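Local coordinates for BepE protein (Bartonella henselae str. Houston-1, PDB 4YK3), which is a VirB-translocated Bartonella effector whose BID domain, the part described here, probably acts as a signal for type IV secretion, at residues 39-44 / 57-62; 73-76 / 81-84; 85-90 / 96-101. All blocks are in the same frame, centred on the assembly; numbering follows the deposited sequence.

Interaction 1. Residues 39-44 / 57-62; sequences QEVMHW and EKMQEV
Val-41 and Met-59 meet tip to tip inside the four-helix bundle of the BID domain, joining helix 32-49 to helix 56-64. The two backbones stand well apart, the CA atoms of Val-41 and Met-59 being 9.1 Å from each other, and a long, unbranched thioether is well suited to span such a gap. Met-59 reaches outward as far as its sulfur, then turns about its last torsion (chi3 -68°), bringing Met-59 CE to 3.6 Å from Val-41 CG1. Valine suits the receiving side because its short, branched chain holds a methyl close to the helix surface. This is the tight, buried part of the contact, where Val-41 also packs on Ala-112 and Leu-113 of helix 97-129.

The other part is looser. Met-42 is partly exposed, and only its CG comes near, 4.1 Å from Met-59 CE; its side chain also touches Ser-52 and Asp-53 in the following loop. On the backbone of Met-59, the carbonyl oxygen accepts a hydrogen bond from the Tyr-116 hydroxyl. The shortest approach between the segments belongs to the sulfur: Met-59 SD lies 3.5 Å from Val-41 CG1.

Interaction 2. Residues 73-76 / 81-84; sequences SRQV and TSVH
Val-76, on the last turns of helix 69-78, and Val-83, just past a short 3-10 turn, bring the two backbones to within 7.0 Å between their CA atoms, the chain having doubled back on itself after the helix. Two kinds of side-chain contact fill the space, one polar and one apolar.

The polar one is made by Gln-75. Its chain is fully stretched, with CG trans to the backbone N (chi1 175°), and this extension carries the amide beyond the helix surface to Ser-82. There Gln-75 NE2 donates to Ser-82 OG at 2.9 Å. The bond is nearly straight, 165° at the hydrogen, and the hydroxyl oxygen lies almost in the amide plane, so the N-H is directed squarely at it. Serine fits this place because its hydroxyl can receive and give at once: OG also bonds to the carbonyl oxygen of Asn-79, which ties the turn to the residue just past the helix. The other end of the amide is engaged too, since Gln-75 OE1 accepts from Lys-58 NZ. With a donor at one end and an acceptor at the other, the amide should have little freedom to flip.

Next to this polar pair lies Val-83. Val-83 CG2 lies 3.8 Å from Gln-75 NE2 and packs against Val-76 CG2, 4.0 Å away. Valine's short branches let methyl meet methyl close to the backbone; Val-76 is buried, Val-83 only partly.

Val-76 continues inward to Leu-109 and Leu-113 of helix 97-129, and both valines rest on Tyr-49 of helix 32-49. The turn that leaves helix 69-78 is thereby fastened to the bundle before the chain runs on toward strand 90-91.

Interaction 3. Residues 85-90 / 96-101; sequences KLAGRN and TNARRQ
A chi1 of 172° sends the Arg-99 side chain opposite its backbone N, and two bends, first at chi2 (63°) and again at chi3, turn its guanidinium toward the carbonyls of Leu-86, Ala-87 and Gly-88. The contact closes the base of a beta hairpin, strands 90-91 and 94-95, where it enters helix 97-129; its place far out along the domain is consistent with the hook that tops the BID bundle.

Arginine suits the site because it can serve several carbonyls at once. Arg-99 NE donates to Ala-87 O at 2.7 Å, nearly straight (169°) and in the guanidinium plane. Arg-99 NH1 bonds to Gly-88 O at 3.0 Å, approaching from above that carbonyl's plane, and only weakly to Leu-86 O, which also accepts from Lys-85 NZ. Leu-86 CB lies over one guanidinium face, while Arg-89 CA and Asn-90 N lie over the opposite one, all offset toward the edge, so the flat group is layered between parts of the chain entering the hairpin. The sharing of Leu-86 O may partly offset the like charges of Lys-85 and Arg-99.

Gly-88 has a positive phi, which favours glycine, and Gly-88 CA approaches Ala-98 CB to 3.8 Å; alanine's single methyl allows the backbone to come this near. Thr-96, the N-cap residue of the helix, is bound to Arg-89 in both directions. Thr-96 N donates to Arg-89 O at 3.0 Å, and in return Thr-96 OG1 accepts from Arg-89 N at 3.2 Å.

The three contacts follow one another along the chain and step outward from the middle of the domain, their centres about 4, 11 and 21 Å from the chain's centre. Interactions 1 and 2, with centres about 12 Å apart, are joined where Lys-58 NZ meets Gln-75 OE1 at 3.1 Å, linking consecutive helices 56-64 and 69-78. Interactions 2 and 3 are about 16 Å apart between centres and meet through Thr-81 CG2 and Leu-86 CG at 4.0 Å. Interactions 1 and 3 do not touch; their nearest atoms are about 6 Å apart. The character changes along the way, from apolar bundle interior, through a mixed turn, to a largely hydrogen-bonded surface loop.

Interaction 1. Residues 39-44 / 57-62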
ATOM      1  N   GLN A  39       4.903   5.239   0.133  1.00 36.48           N
ATOM      2  CA  GLN A  39       4.963   6.302   1.130  1.00 37.54           C
ATOM      3  C   GLN A  39       3.582   6.797   1.553  1.00 45.41           C
ATOM      4  O   GLN A  39       3.363   7.133   2.722  1.00 45.76           O
ATOM      5  CB  GLN A  39       5.786   7.471   0.614  1.00 42.17           C
ATOM      6  CG  GLN A  39       7.269   7.171   0.528  1.00 56.18           C
ATOM      7  CD  GLN A  39       7.852   6.775   1.873  1.00 64.42           C
ATOM      8  OE1 GLN A  39       8.036   7.614   2.756  1.00 65.14           O
ATOM      9  NE2 GLN A  39       8.150   5.489   2.034  1.00 66.26           N
ATOM     10  N   GLU A  40       2.655   6.832   0.602  1.00 41.29           N
ATOM     11  CA  GLU A  40       1.281   7.250   0.874  1.00 41.16           C
ATOM     12  C   GLU A  40       0.561   6.267   1.797  1.00 38.23           C
ATOM     13  O   GLU A  40      -0.127   6.660   2.742  1.00 36.44           O
ATOM     14  CB  GLU A  40       0.509   7.385  -0.441  1.00 44.94           C
ATOM     15  CG  GLU A  40      -0.745   8.195  -0.331  1.00 57.75           C
ATOM     16  CD  GLU A  40      -0.463   9.677  -0.249  1.00 59.32           C
ATOM     17  OE1 GLU A  40       0.637  10.079  -0.669  1.00 56.92           O
ATOM     18  OE2 GLU A  40      -1.343  10.425   0.237  1.00 58.36           O
ATOM     19  N   VAL A  41       0.703   4.980   1.493  1.00 35.42           N
ATOM     20  CA  VAL A  41       0.150   3.934   2.333  1.00 35.04           C
ATOM     21  C   VAL A  41       0.689   4.072   3.762  1.00 38.81           C
ATOM     22  O   VAL A  41      -0.077   3.977   4.709  1.00 38.57           O
ATOM     23  CB  VAL A  41       0.454   2.540   1.742  1.00 36.63           C
ATOM     24  CG1 VAL A  41       0.144   1.428   2.751  1.00 33.11           C
ATOM     25  CG2 VAL A  41      -0.348   2.332   0.455  1.00 31.34           C
ATOM     26  N   MET A  42       1.994   4.307   3.920  1.00 33.62           N
ATOM     27  CA  MET A  42       2.557   4.374   5.270  1.00 42.90           C
ATOM     28  C   MET A  42       1.997   5.564   6.038  1.00 48.71           C
ATOM     29  O   MET A  42       1.761   5.478   7.248  1.00 40.58           O
ATOM     30  CB  MET A  42       4.084   4.460   5.240  1.00 40.79           C
ATOM     31  CG  MET A  42       4.749   3.227   4.657  1.00 49.69           C
ATOM     32  SD  MET A  42       6.538   3.379   4.577  1.00 56.55           S
ATOM     33  CE  MET A  42       6.948   3.635   6.308  1.00 56.76           C
ATOM     34  N   HIS A  43       1.815   6.681   5.341  1.00 41.61           N
ATOM     35  CA  HIS A  43       1.256   7.866   5.979  1.00 42.43           C
ATOM     36  C   HIS A  43      -0.129   7.554   6.548  1.00 42.39           C
ATOM     37  O   HIS A  43      -0.424   7.841   7.701  1.00 41.33           O
ATOM     38  CB  HIS A  43       1.167   9.028   4.991  1.00 42.64           C
ATOM     39  CG  HIS A  43       0.401  10.201   5.516  1.00 44.46           C
ATOM     40  ND1 HIS A  43       0.954  11.130   6.371  1.00 56.78           N
ATOM     41  CD2 HIS A  43      -0.879  10.590   5.317  1.00 46.39           C
ATOM     42  CE1 HIS A  43       0.050  12.045   6.669  1.00 57.33           C
ATOM     43  NE2 HIS A  43      -1.071  11.742   6.041  1.00 52.31           N
ATOM     44  N   TRP A  44      -0.978   6.953   5.733  1.00 37.45           N
ATOM     45  CA  TRP A  44      -2.332   6.710   6.168  1.00 39.32           C
ATOM     46  C   TRP A  44      -2.406   5.538   7.156  1.00 38.52           C
ATOM     47  O   TRP A  44      -3.339   5.489   7.960  1.00 37.86           O
ATOM     48  CB  TRP A  44      -3.258   6.497   4.956  1.00 29.41           C
ATOM     49  CG  TRP A  44      -3.425   7.776   4.160  1.00 38.95           C
ATOM     50  CD1 TRP A  44      -2.929   8.026   2.914  1.00 34.60           C
ATOM     51  CD2 TRP A  44      -4.081   8.992   4.577  1.00 38.76           C
ATOM     52  NE1 TRP A  44      -3.239   9.294   2.530  1.00 38.79           N
ATOM     53  CE2 TRP A  44      -3.941   9.917   3.524  1.00 40.95           C
ATOM     54  CE3 TRP A  44      -4.768   9.381   5.732  1.00 41.03           C
ATOM     55  CZ2 TRP A  44      -4.470  11.218   3.581  1.00 36.27           C
ATOM     56  CZ3 TRP A  44      -5.287  10.666   5.796  1.00 42.60           C
ATOM     57  CH2 TRP A  44      -5.146  11.566   4.723  1.00 44.89           C
ATOM     58  N   GLU A  57       5.708  -4.772   5.392  1.00 51.63           N
ATOM     59  CA  GLU A  57       6.088  -6.123   4.998  1.00 54.99           C
ATOM     60  C   GLU A  57       5.229  -6.647   3.840  1.00 59.31           C
ATOM     61  O   GLU A  57       5.749  -7.173   2.849  1.00 56.91           O
ATOM     62  CB  GLU A  57       5.982  -7.056   6.201  1.00 66.44           C
ATOM     63  CG  GLU A  57       6.494  -8.464   5.977  1.00 69.52           C
ATOM     64  CD  GLU A  57       6.700  -9.205   7.288  1.00 77.36           C
ATOM     65  OE1 GLU A  57       5.715  -9.386   8.039  1.00 77.45           O
ATOM     66  OE2 GLU A  57       7.856  -9.580   7.575  1.00 85.55           O
ATOM     67  N   LYS A  58       3.915  -6.486   3.954  1.00 51.83           N
ATOM     68  CA  LYS A  58       3.011  -6.981   2.933  1.00 52.74           C
ATOM     69  C   LYS A  58       3.179  -6.230   1.610  1.00 54.00           C
ATOM     70  O   LYS A  58       2.983  -6.805   0.550  1.00 49.39           O
ATOM     71  CB  LYS A  58       1.559  -6.901   3.406  1.00 51.80           C
ATOM     72  CG  LYS A  58       1.205  -7.938   4.476  1.00 66.50           C
ATOM     73  CD  LYS A  58      -0.243  -8.398   4.376  1.00 70.45           C
ATOM     74  CE  LYS A  58      -0.551  -9.476   5.410  1.00 83.20           C
ATOM     75  NZ  LYS A  58      -1.896 -10.095   5.212  1.00 86.65           N
ATOM     76  N   MET A  59       3.527  -4.950   1.670  1.00 46.73           N
ATOM     77  CA  MET A  59       3.756  -4.201   0.447  1.00 49.17           C
ATOM     78  C   MET A  59       5.021  -4.706  -0.247  1.00 51.85           C
ATOM     79  O   MET A  59       5.072  -4.754  -1.474  1.00 50.42           O
ATOM     80  CB  MET A  59       3.847  -2.699   0.724  1.00 44.48           C
ATOM     81  CG  MET A  59       2.484  -2.031   0.874  1.00 41.47           C
ATOM     82  SD  MET A  59       2.631  -0.246   0.872  1.00 42.39           S
ATOM     83  CE  MET A  59       3.507   0.055   2.431  1.00 40.02           C
ATOM     84  N   GLN A  60       6.023  -5.096   0.539  1.00 54.04           N
ATOM     85  CA  GLN A  60       7.231  -5.695  -0.024  1.00 58.18           C
ATOM     86  C   GLN A  60       6.876  -7.028  -0.654  1.00 60.66           C
ATOM     87  O   GLN A  60       7.373  -7.369  -1.725  1.00 59.40           O
ATOM     88  CB  GLN A  60       8.322  -5.884   1.032  1.00 67.13           C
ATOM     89  CG  GLN A  60       8.977  -4.589   1.493  1.00 79.46           C
ATOM     90  CD  GLN A  60       9.652  -3.839   0.358  1.00 93.47           C
ATOM     91  OE1 GLN A  60      10.584  -4.347  -0.273  1.00100.67           O
ATOM     92  NE2 GLN A  60       9.174  -2.627   0.083  1.00 92.31           N
ATOM     93  N   GLU A  61       5.992  -7.772  -0.001  1.00 59.66           N
ATOM     94  CA  GLU A  61       5.608  -9.084  -0.506  1.00 58.15           C
ATOM     95  C   GLU A  61       4.899  -8.962  -1.841  1.00 60.81           C
ATOM     96  O   GLU A  61       5.091  -9.786  -2.737  1.00 59.34           O
ATOM     97  CB  GLU A  61       4.729  -9.818   0.505  1.00 59.88           C
ATOM     98  CG  GLU A  61       5.555 -10.482   1.603  1.00 69.45           C
ATOM     99  CD  GLU A  61       4.743 -10.873   2.827  1.00 74.80           C
ATOM    100  OE1 GLU A  61       3.504 -10.681   2.824  1.00 72.47           O
ATOM    101  OE2 GLU A  61       5.357 -11.373   3.792  1.00 79.77           O
ATOM    102  N   VAL A  62       4.102  -7.910  -1.989  1.00 53.62           N
ATOM    103  CA  VAL A  62       3.392  -7.692  -3.230  1.00 53.15           C
ATOM    104  C   VAL A  62       4.367  -7.421  -4.387  1.00 58.15           C
ATOM    105  O   VAL A  62       4.139  -7.890  -5.493  1.00 56.34           O
ATOM    106  CB  VAL A  62       2.367  -6.571  -3.064  1.00 51.08           C
ATOM    107  CG1 VAL A  62       1.812  -6.138  -4.409  1.00 50.78           C
ATOM    108  CG2 VAL A  62       1.244  -7.046  -2.143  1.00 49.50           C
TER

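Interaction 2. Residues 73-76 / 81-84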
ATOM      1  N   SER A  73      -5.362  -5.458  -1.019  1.00 35.29           N
ATOM      2  CA  SER A  73      -6.290  -4.348  -1.117  1.00 41.01           C
ATOM      3  C   SER A  73      -7.659  -4.673  -0.510  1.00 41.30           C
ATOM      4  O   SER A  73      -8.206  -3.876   0.248  1.00 42.58           O
ATOM      5  CB  SER A  73      -6.454  -3.935  -2.573  1.00 48.73           C
ATOM      6  OG  SER A  73      -6.497  -2.530  -2.660  1.00 55.49           O
ATOM      7  N   ARG A  74      -8.212  -5.835  -0.847  1.00 38.43           N
ATOM      8  CA  ARG A  74      -9.531  -6.186  -0.357  1.00 42.18           C
ATOM      9  C   ARG A  74      -9.486  -6.404   1.156  1.00 42.48           C
ATOM     10  O   ARG A  74     -10.374  -5.945   1.873  1.00 46.11           O
ATOM     11  CB  ARG A  74     -10.073  -7.424  -1.071  1.00 44.75           C
ATOM     12  N   GLN A  75      -8.441  -7.062   1.646  1.00 37.25           N
ATOM     13  CA  GLN A  75      -8.364  -7.364   3.071  1.00 33.53           C
ATOM     14  C   GLN A  75      -8.422  -6.069   3.889  1.00 36.30           C
ATOM     15  O   GLN A  75      -9.168  -5.967   4.868  1.00 35.49           O
ATOM     16  CB  GLN A  75      -7.092  -8.145   3.418  1.00 32.76           C
ATOM     17  CG  GLN A  75      -6.941  -8.365   4.937  1.00 40.56           C
ATOM     18  CD  GLN A  75      -5.631  -9.029   5.349  1.00 46.42           C
ATOM     19  OE1 GLN A  75      -4.763  -9.301   4.516  1.00 48.74           O
ATOM     20  NE2 GLN A  75      -5.483  -9.289   6.654  1.00 42.30           N
ATOM     21  N   VAL A  76      -7.661  -5.064   3.473  1.00 31.09           N
ATOM     22  CA  VAL A  76      -7.641  -3.836   4.245  1.00 31.03           C
ATOM     23  C   VAL A  76      -8.967  -3.106   4.096  1.00 35.47           C
ATOM     24  O   VAL A  76      -9.477  -2.563   5.065  1.00 34.01           O
ATOM     25  CB  VAL A  76      -6.464  -2.953   3.843  1.00 32.62           C
ATOM     26  CG1 VAL A  76      -6.605  -1.540   4.412  1.00 31.98           C
ATOM     27  CG2 VAL A  76      -5.181  -3.585   4.335  1.00 28.42           C
ATOM     28  N   THR A  81      -9.539  -4.240  10.579  1.00 25.99           N
ATOM     29  CA  THR A  81      -9.032  -4.603  11.899  1.00 28.48           C
ATOM     30  C   THR A  81      -8.373  -5.986  11.925  1.00 34.76           C
ATOM     31  O   THR A  81      -7.820  -6.396  12.951  1.00 38.10           O
ATOM     32  CB  THR A  81     -10.140  -4.552  12.986  1.00 28.32           C
ATOM     33  OG1 THR A  81     -11.200  -5.447  12.666  1.00 31.70           O
ATOM     34  CG2 THR A  81     -10.694  -3.142  13.141  1.00 37.51           C
ATOM     35  N   SER A  82      -8.411  -6.699  10.807  1.00 32.31           N
ATOM     36  CA  SER A  82      -7.673  -7.960  10.693  1.00 35.18           C
ATOM     37  C   SER A  82      -6.178  -7.684  10.586  1.00 31.48           C
ATOM     38  O   SER A  82      -5.366  -8.569  10.700  1.00 40.57           O
ATOM     39  CB  SER A  82      -8.122  -8.750   9.470  1.00 39.30           C
ATOM     40  OG  SER A  82      -7.606  -8.146   8.291  1.00 36.30           O
ATOM     41  N   VAL A  83      -5.840  -6.426  10.358  1.00 34.32           N
ATOM     42  CA  VAL A  83      -4.471  -6.027  10.138  1.00 36.82           C
ATOM     43  C   VAL A  83      -3.857  -5.443  11.420  1.00 32.38           C
ATOM     44  O   VAL A  83      -2.717  -5.744  11.769  1.00 29.89           O
ATOM     45  CB  VAL A  83      -4.421  -5.020   8.945  1.00 41.30           C
ATOM     46  CG1 VAL A  83      -3.198  -4.216   8.975  1.00 34.28           C
ATOM     47  CG2 VAL A  83      -4.531  -5.761   7.624  1.00 41.92           C
ATOM     48  N   HIS A  84      -4.625  -4.636  12.134  1.00 27.25           N
ATOM     49  CA  HIS A  84      -4.114  -3.887  13.283  1.00 31.54           C
ATOM     50  C   HIS A  84      -5.324  -3.215  13.912  1.00 32.76           C
ATOM     51  O   HIS A  84      -6.345  -3.045  13.238  1.00 28.96           O
ATOM     52  CB  HIS A  84      -3.056  -2.849  12.841  1.00 28.42           C
ATOM     53  CG  HIS A  84      -2.298  -2.224  13.968  1.00 27.54           C
ATOM     54  ND1 HIS A  84      -2.808  -1.191  14.732  1.00 29.10           N
ATOM     55  CD2 HIS A  84      -1.049  -2.455  14.438  1.00 29.05           C
ATOM     56  CE1 HIS A  84      -1.917  -0.844  15.647  1.00 30.46           C
ATOM     57  NE2 HIS A  84      -0.845  -1.599  15.493  1.00 32.31           N
TER

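Interaction 3. Residues 85-90 / 96-101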
ATOM      1  N   LYS A  85      -5.241  -2.842  15.186  1.00 32.79           N
ATOM      2  CA  LYS A  85      -6.353  -2.113  15.795  1.00 35.01           C
ATOM      3  C   LYS A  85      -6.375  -0.660  15.294  1.00 34.75           C
ATOM      4  O   LYS A  85      -5.342  -0.084  14.901  1.00 26.41           O
ATOM      5  CB  LYS A  85      -6.284  -2.154  17.334  1.00 38.78           C
ATOM      6  CG  LYS A  85      -5.506  -1.023  17.982  1.00 47.36           C
ATOM      7  CD  LYS A  85      -5.691  -1.003  19.514  1.00 42.68           C
ATOM      8  CE  LYS A  85      -5.121   0.278  20.112  1.00 49.88           C
ATOM      9  NZ  LYS A  85      -5.839   1.527  19.630  1.00 46.82           N
ATOM     10  N   LEU A  86      -7.571  -0.088  15.275  1.00 26.71           N
ATOM     11  CA  LEU A  86      -7.745   1.311  14.880  1.00 29.55           C
ATOM     12  C   LEU A  86      -7.114   2.215  15.910  1.00 26.04           C
ATOM     13  O   LEU A  86      -7.243   1.964  17.089  1.00 30.31           O
ATOM     14  CB  LEU A  86      -9.233   1.656  14.740  1.00 30.73           C
ATOM     15  CG  LEU A  86      -9.933   0.791  13.698  1.00 34.70           C
ATOM     16  CD1 LEU A  86     -11.412   1.148  13.635  1.00 39.48           C
ATOM     17  CD2 LEU A  86      -9.227   0.985  12.354  1.00 29.77           C
ATOM     18  N   ALA A  87      -6.452   3.276  15.467  1.00 27.45           N
ATOM     19  CA  ALA A  87      -5.930   4.256  16.403  1.00 31.96           C
ATOM     20  C   ALA A  87      -7.040   4.842  17.275  1.00 33.31           C
ATOM     21  O   ALA A  87      -8.205   4.864  16.887  1.00 34.38           O
ATOM     22  CB  ALA A  87      -5.205   5.365  15.664  1.00 29.88           C
ATOM     23  N   GLY A  88      -6.655   5.316  18.454  1.00 42.51           N
ATOM     24  CA  GLY A  88      -7.590   5.898  19.397  1.00 42.99           C
ATOM     25  C   GLY A  88      -8.617   4.924  19.937  1.00 41.54           C
ATOM     26  O   GLY A  88      -8.420   3.710  19.895  1.00 38.36           O
ATOM     27  N   ARG A  89      -9.730   5.466  20.419  1.00 37.26           N
ATOM     28  CA  ARG A  89     -10.733   4.686  21.135  1.00 40.28           C
ATOM     29  C   ARG A  89     -12.134   5.192  20.818  1.00 44.57           C
ATOM     30  O   ARG A  89     -12.336   6.394  20.589  1.00 40.16           O
ATOM     31  CB  ARG A  89     -10.512   4.769  22.648  1.00 39.88           C
ATOM     32  CG  ARG A  89      -9.359   3.958  23.231  1.00 40.19           C
ATOM     33  CD  ARG A  89      -9.337   4.144  24.758  1.00 49.49           C
ATOM     34  NE  ARG A  89      -8.379   3.250  25.401  1.00 60.90           N
ATOM     35  CZ  ARG A  89      -7.149   3.615  25.732  1.00 72.41           C
ATOM     36  NH1 ARG A  89      -6.740   4.856  25.492  1.00 71.29           N
ATOM     37  NH2 ARG A  89      -6.332   2.748  26.309  1.00 81.40           N
ATOM     38  N   ASN A  90     -13.095   4.274  20.817  1.00 37.43           N
ATOM     39  CA  ASN A  90     -14.505   4.622  20.723  1.00 41.07           C
ATOM     40  C   ASN A  90     -15.190   4.178  22.012  1.00 45.68           C
ATOM     41  O   ASN A  90     -15.434   2.998  22.225  1.00 52.27           O
ATOM     42  CB  ASN A  90     -15.168   3.968  19.512  1.00 48.30           C
ATOM     43  CG  ASN A  90     -16.594   4.446  19.301  1.00 54.56           C
ATOM     44  OD1 ASN A  90     -17.222   4.999  20.203  1.00 58.11           O
ATOM     45  ND2 ASN A  90     -17.116   4.225  18.109  1.00 58.42           N
ATOM     46  N   THR A  96     -12.411   9.411  20.433  1.00 38.16           N
ATOM     47  CA  THR A  96     -11.305  10.302  20.763  1.00 39.93           C
ATOM     48  C   THR A  96     -10.806  10.900  19.465  1.00 39.74           C
ATOM     49  O   THR A  96     -11.180  10.434  18.393  1.00 37.44           O
ATOM     50  CB  THR A  96     -10.180   9.579  21.443  1.00 45.25           C
ATOM     51  OG1 THR A  96      -9.638   8.623  20.518  1.00 41.75           O
ATOM     52  CG2 THR A  96     -10.689   8.872  22.696  1.00 40.82           C
ATOM     53  N   ASN A  97      -9.954  11.910  19.541  1.00 39.64           N
ATOM     54  CA  ASN A  97      -9.497  12.591  18.340  0.52 44.83           C
ATOM     55  C   ASN A  97      -8.781  11.640  17.389  1.00 37.29           C
ATOM     56  O   ASN A  97      -9.006  11.669  16.190  1.00 40.65           O
ATOM     57  CB  ASN A  97      -8.585  13.765  18.703  0.52 46.43           C
ATOM     58  CG  ASN A  97      -9.361  15.032  18.971  0.52 48.79           C
ATOM     59  OD1 ASN A  97     -10.398  15.280  18.351  0.52 53.21           O
ATOM     60  ND2 ASN A  97      -8.873  15.839  19.901  0.52 48.12           N
ATOM     61  N   ALA A  98      -7.910  10.800  17.938  1.00 38.28           N
ATOM     62  CA  ALA A  98      -7.130   9.872  17.118  1.00 38.11           C
ATOM     63  C   ALA A  98      -8.051   8.925  16.344  1.00 41.98           C
ATOM     64  O   ALA A  98      -7.764   8.585  15.196  1.00 38.74           O
ATOM     65  CB  ALA A  98      -6.141   9.073  17.977  1.00 33.07           C
ATOM     66  N   ARG A  99      -9.148   8.507  16.973  1.00 35.12           N
ATOM     67  CA  ARG A  99     -10.099   7.608  16.321  1.00 35.45           C
ATOM     68  C   ARG A  99     -10.891   8.324  15.232  1.00 38.08           C
ATOM     69  O   ARG A  99     -11.165   7.763  14.181  1.00 37.12           O
ATOM     70  CB  ARG A  99     -11.070   7.012  17.339  1.00 31.79           C
ATOM     71  CG  ARG A  99     -12.219   6.216  16.702  1.00 36.52           C
ATOM     72  CD  ARG A  99     -11.673   5.013  15.938  1.00 37.70           C
ATOM     73  NE  ARG A  99     -10.852   4.166  16.804  1.00 38.07           N
ATOM     74  CZ  ARG A  99     -11.277   3.060  17.414  1.00 39.26           C
ATOM     75  NH1 ARG A  99     -10.431   2.354  18.174  1.00 32.82           N
ATOM     76  NH2 ARG A  99     -12.533   2.651  17.262  1.00 33.07           N
ATOM     77  N   ARG A 100     -11.266   9.568  15.499  1.00 35.29           N
ATOM     78  CA  ARG A 100     -11.995  10.345  14.521  1.00 37.98           C
ATOM     79  C   ARG A 100     -11.104  10.527  13.290  1.00 40.22           C
ATOM     80  O   ARG A 100     -11.552  10.354  12.164  1.00 39.88           O
ATOM     81  CB  ARG A 100     -12.431  11.699  15.100  1.00 41.50           C
ATOM     82  N   GLN A 101      -9.833  10.838  13.506  1.00 37.14           N
ATOM     83  CA  GLN A 101      -8.912  10.957  12.384  1.00 38.61           C
ATOM     84  C   GLN A 101      -8.708   9.617  11.683  1.00 35.39           C
ATOM     85  O   GLN A 101      -8.603   9.562  10.464  1.00 34.66           O
ATOM     86  CB  GLN A 101      -7.577  11.510  12.846  1.00 43.69           C
ATOM     87  CG  GLN A 101      -7.702  12.874  13.446  1.00 57.25           C
ATOM     88  CD  GLN A 101      -6.363  13.505  13.653  1.00 75.58           C
ATOM     89  OE1 GLN A 101      -5.552  13.582  12.723  1.00 84.53           O
ATOM     90  NE2 GLN A 101      -6.103  13.951  14.876  1.00 77.32           N
TER